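Local coordinates for protein CalsepRRP (Calystegia sepium, PDB 1JY5) that is related to the RNase T2 enzymes, which bind and cleave RNA, although whether it does so itself remains uncertain, at residues F8-T13 / S121-L126; S156-A161 / E176-C181. All blocks are in the same frame, centred on the assembly; numbering follows the deposited sequence.

How the contacts relate
Contact 1 joins strand 7-14 to helix 116-129. Contact 2 joins strand 174-182 to helix 151-162. Their centres lie about 13 Å apart. The two strands are antiparallel neighbours in the main sheet, so both contacts rest on one framework. Two probable backbone hydrogen bonds tie them together: Leu10 N to Ile180 O (2.7 Å) and Leu12 N to Val178 O (2.8 Å). Leu10, Val178 and Ile180 all point to the same face of the sheet, and both helices pack there. Along the chain contact 1 closes before contact 2 opens. Together they build part of the hydrophobic core of this RNase T2-type fold.

Contact 1: F8-T13 / S121-L126; sequences FTLALT and STTLML. Unlike the reference sequence in segment 121-126: Thr123 (reference Ala).
Leu10 and Thr123 have the nearest CA atoms across strand segment 8-13 and helix segment 121-126, 7.6 Å apart. The gap is bridged by side chains. Leu10 points at the helix and divides its two methyl groups between two helix residues. Its CD1 meets Thr123 CG2 at 3.8 Å. Its CD2 reaches the root of Leu126, at CB, at 4.2 Å. In Leu10 CG is anti to the backbone N (chi1 172°), beside the carbonyl carbon, and from there the two methyls part toward Thr123 and Leu126. Thr123 and Leu126 are about one helical turn apart, so the fork spans a single turn of the helix. The side chains of Leu10 and Leu126 run past each other in opposite directions.

This is helix-on-sheet packing within the alpha+beta fold of the RNase T2 family. The strand belongs to the main antiparallel sheet, and helix 116-129 covers one of its faces. Thr123 is turned so that CG2, and not OG1, meets the leucine. Its chi1 of -58° puts OG1 beside the backbone N, and OG1 is hydrogen-bonded to Tyr119 O, one turn back in the same helix. The polar end of this buried threonine is thus satisfied within the helix, while its methyl serves the core. Phe182 touches both Leu10 and Leu126, and Leu45 packs on Thr123.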
# COMPACT_ATOMS: atom_id res chain seq x y z
N PHE A 8 7.74 -0.02 10.04
CA PHE A 8 6.73 0.43 9.11
C PHE A 8 6.55 -0.55 7.95
O PHE A 8 7.54 -1.06 7.40
CB PHE A 8 7.13 1.78 8.50
CG PHE A 8 6.82 2.97 9.34
CD1 PHE A 8 7.83 3.85 9.74
CD2 PHE A 8 5.51 3.29 9.66
CE1 PHE A 8 7.54 5.02 10.43
CE2 PHE A 8 5.20 4.45 10.35
CZ PHE A 8 6.21 5.32 10.74
N THR A 9 5.31 -0.83 7.58
CA THR A 9 5.05 -1.67 6.41
C THR A 9 4.38 -0.76 5.39
O THR A 9 3.35 -0.15 5.68
CB THR A 9 4.09 -2.86 6.70
OG1 THR A 9 4.79 -3.89 7.41
CG2 THR A 9 3.53 -3.44 5.39
N LEU A 10 4.98 -0.61 4.21
CA LEU A 10 4.35 0.19 3.16
C LEU A 10 3.67 -0.85 2.28
O LEU A 10 4.33 -1.64 1.62
CB LEU A 10 5.38 0.99 2.33
CG LEU A 10 4.83 1.71 1.08
CD1 LEU A 10 3.80 2.75 1.51
CD2 LEU A 10 5.95 2.39 0.29
N ALA A 11 2.34 -0.87 2.30
CA ALA A 11 1.60 -1.83 1.49
C ALA A 11 1.12 -1.12 0.24
O ALA A 11 0.61 0.00 0.30
CB ALA A 11 0.41 -2.39 2.28
N LEU A 12 1.30 -1.78 -0.90
CA LEU A 12 0.91 -1.23 -2.20
C LEU A 12 -0.09 -2.16 -2.88
O LEU A 12 0.03 -3.38 -2.79
CB LEU A 12 2.15 -1.06 -3.08
CG LEU A 12 3.29 -0.23 -2.46
CD1 LEU A 12 4.50 -0.25 -3.37
CD2 LEU A 12 2.81 1.20 -2.22
N THR A 13 -1.07 -1.58 -3.56
CA THR A 13 -2.09 -2.36 -4.23
C THR A 13 -1.92 -2.32 -5.75
O THR A 13 -1.68 -1.26 -6.32
CB THR A 13 -3.49 -1.81 -3.91
OG1 THR A 13 -3.68 -1.79 -2.49
CG2 THR A 13 -4.57 -2.66 -4.55
N SER A 121 1.94 12.54 3.94
CA SER A 121 3.02 13.05 3.10
C SER A 121 4.25 12.13 3.15
O SER A 121 4.93 11.94 2.14
CB SER A 121 3.43 14.47 3.53
OG SER A 121 3.87 14.51 4.87
N THR A 122 4.52 11.56 4.32
CA THR A 122 5.66 10.67 4.44
C THR A 122 5.40 9.39 3.65
O THR A 122 6.31 8.84 3.03
CB THR A 122 5.96 10.37 5.92
OG1 THR A 122 6.34 11.59 6.57
CG2 THR A 122 7.10 9.36 6.04
N THR A 123 4.15 8.93 3.65
CA THR A 123 3.80 7.73 2.91
C THR A 123 4.00 7.99 1.42
O THR A 123 4.53 7.15 0.70
CB THR A 123 2.34 7.31 3.16
OG1 THR A 123 2.14 7.09 4.56
CG2 THR A 123 2.02 6.01 2.42
N LEU A 124 3.56 9.16 0.97
CA LEU A 124 3.72 9.51 -0.44
C LEU A 124 5.20 9.61 -0.79
O LEU A 124 5.62 9.16 -1.86
CB LEU A 124 3.01 10.85 -0.74
CG LEU A 124 1.50 10.75 -1.02
CD1 LEU A 124 0.84 9.75 -0.09
CD2 LEU A 124 0.87 12.13 -0.86
N MET A 125 5.99 10.19 0.10
CA MET A 125 7.42 10.33 -0.13
C MET A 125 8.06 8.98 -0.40
O MET A 125 8.78 8.81 -1.38
CB MET A 125 8.11 10.97 1.08
CG MET A 125 9.60 11.21 0.91
SD MET A 125 10.35 11.84 2.43
CE MET A 125 10.43 10.31 3.38
N LEU A 126 7.81 8.01 0.48
CA LEU A 126 8.37 6.67 0.31
C LEU A 126 7.84 6.04 -0.98
O LEU A 126 8.59 5.41 -1.72
CB LEU A 126 8.00 5.80 1.52
CG LEU A 126 8.59 6.22 2.88
CD1 LEU A 126 7.99 5.37 4.00
CD2 LEU A 126 10.11 6.06 2.85

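Contact 2: S156-A161 / E176-C181; sequences SAIQSA and EQVQIC
Ile158, Val178 and Ile180 carry the contact with aliphatic branches, and no flat group of the two segments takes part in it. The nearby ring comes from outside them: Pro166, from a loop, touches both isoleucines. The side chains of Gln177 and Gln179 leave the strand on its other face, where both touch Trp46. On the helix face Ile158 is the single helix residue that reaches the strand segment. It points at the strand and uses both of its branches. The longer one ends in CD1, which meets Val178 CG1 at 4.3 Å. The shorter one, CG2, meets Ile180 CD1 at 4.2 Å. Ile158 therefore straddles two residues on the same face of the strand. Its chi2 of 173° extends the long branch fully, which brings CD1 to the valine. The backbones stay well apart, with 9.6 Å between Ile158 CA and Ile180 CA. Near the start of the strand, Glu176 and Gln177 both face Lys169 and form a classic beta bulge. At the far end Cys181 forms a disulfide with Cys191. The small buried apolar contact is helix-on-sheet packing, in which helix 151-162 meets the main antiparallel sheet of an RNase T2-type fold through Ile158.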
# COMPACT_ATOMS: atom_id res chain seq x y z
N SER A 156 12.70 -11.60 -6.86
CA SER A 156 14.11 -11.35 -7.12
C SER A 156 14.34 -9.98 -7.74
O SER A 156 15.32 -9.30 -7.42
CB SER A 156 14.69 -12.44 -8.03
OG SER A 156 16.05 -12.18 -8.34
N ALA A 157 13.45 -9.57 -8.63
CA ALA A 157 13.58 -8.27 -9.28
C ALA A 157 13.51 -7.16 -8.23
O ALA A 157 14.34 -6.25 -8.23
CB ALA A 157 12.48 -8.09 -10.32
N ILE A 158 12.52 -7.24 -7.34
CA ILE A 158 12.39 -6.22 -6.31
C ILE A 158 13.56 -6.29 -5.33
O ILE A 158 14.17 -5.28 -5.00
CB ILE A 158 11.06 -6.38 -5.55
CG1 ILE A 158 9.90 -6.25 -6.54
CG2 ILE A 158 10.94 -5.34 -4.44
CD1 ILE A 158 8.55 -6.55 -5.96
N GLN A 159 13.88 -7.51 -4.90
CA GLN A 159 14.98 -7.75 -3.98
C GLN A 159 16.31 -7.17 -4.44
O GLN A 159 17.02 -6.52 -3.67
CB GLN A 159 15.14 -9.25 -3.75
CG GLN A 159 16.57 -9.68 -3.42
CD GLN A 159 17.05 -9.13 -2.09
OE1 GLN A 159 18.25 -9.13 -1.81
NE2 GLN A 159 16.12 -8.68 -1.27
N SER A 160 16.67 -7.40 -5.70
CA SER A 160 17.94 -6.89 -6.20
C SER A 160 17.97 -5.37 -6.30
O SER A 160 19.03 -4.77 -6.23
CB SER A 160 18.28 -7.52 -7.57
OG SER A 160 17.34 -7.17 -8.56
N ALA A 161 16.80 -4.74 -6.43
CA ALA A 161 16.75 -3.29 -6.52
C ALA A 161 16.71 -2.61 -5.15
O ALA A 161 17.30 -1.54 -4.97
CB ALA A 161 15.53 -2.86 -7.34
N GLU A 176 -1.90 -8.94 -5.93
CA GLU A 176 -2.79 -7.93 -5.39
C GLU A 176 -2.08 -6.91 -4.51
O GLU A 176 -2.37 -5.71 -4.59
CB GLU A 176 -3.93 -8.57 -4.60
CG GLU A 176 -4.83 -7.56 -3.90
CD GLU A 176 -6.08 -8.18 -3.32
OE1 GLU A 176 -5.97 -9.21 -2.61
OE2 GLU A 176 -7.18 -7.63 -3.56
N GLN A 177 -1.15 -7.37 -3.69
CA GLN A 177 -0.45 -6.47 -2.79
C GLN A 177 1.03 -6.78 -2.60
O GLN A 177 1.43 -7.94 -2.54
CB GLN A 177 -1.17 -6.48 -1.43
CG GLN A 177 -0.56 -5.61 -0.33
CD GLN A 177 -1.42 -5.58 0.92
OE1 GLN A 177 -2.51 -4.99 0.93
NE2 GLN A 177 -0.95 -6.22 1.98
N VAL A 178 1.84 -5.73 -2.54
CA VAL A 178 3.27 -5.88 -2.31
C VAL A 178 3.59 -5.07 -1.05
O VAL A 178 3.16 -3.93 -0.91
CB VAL A 178 4.12 -5.36 -3.49
CG1 VAL A 178 5.59 -5.26 -3.09
CG2 VAL A 178 3.99 -6.32 -4.68
N GLN A 179 4.33 -5.68 -0.13
CA GLN A 179 4.70 -5.03 1.12
C GLN A 179 6.20 -4.84 1.25
O GLN A 179 6.97 -5.79 1.09
CB GLN A 179 4.20 -5.86 2.31
CG GLN A 179 2.68 -5.94 2.44
CD GLN A 179 2.24 -6.96 3.47
OE1 GLN A 179 3.05 -7.43 4.27
NE2 GLN A 179 0.96 -7.30 3.47
N ILE A 180 6.61 -3.60 1.52
CA ILE A 180 8.00 -3.22 1.70
C ILE A 180 8.11 -2.68 3.12
O ILE A 180 7.29 -1.85 3.52
CB ILE A 180 8.42 -2.08 0.74
CG1 ILE A 180 8.12 -2.46 -0.71
CG2 ILE A 180 9.91 -1.77 0.92
CD1 ILE A 180 8.83 -3.71 -1.17
N CYS A 181 9.12 -3.11 3.87
CA CYS A 181 9.26 -2.66 5.25
C CYS A 181 10.36 -1.61 5.48
O CYS A 181 11.37 -1.59 4.79
CB CYS A 181 9.45 -3.89 6.16
SG CYS A 181 7.93 -4.88 6.10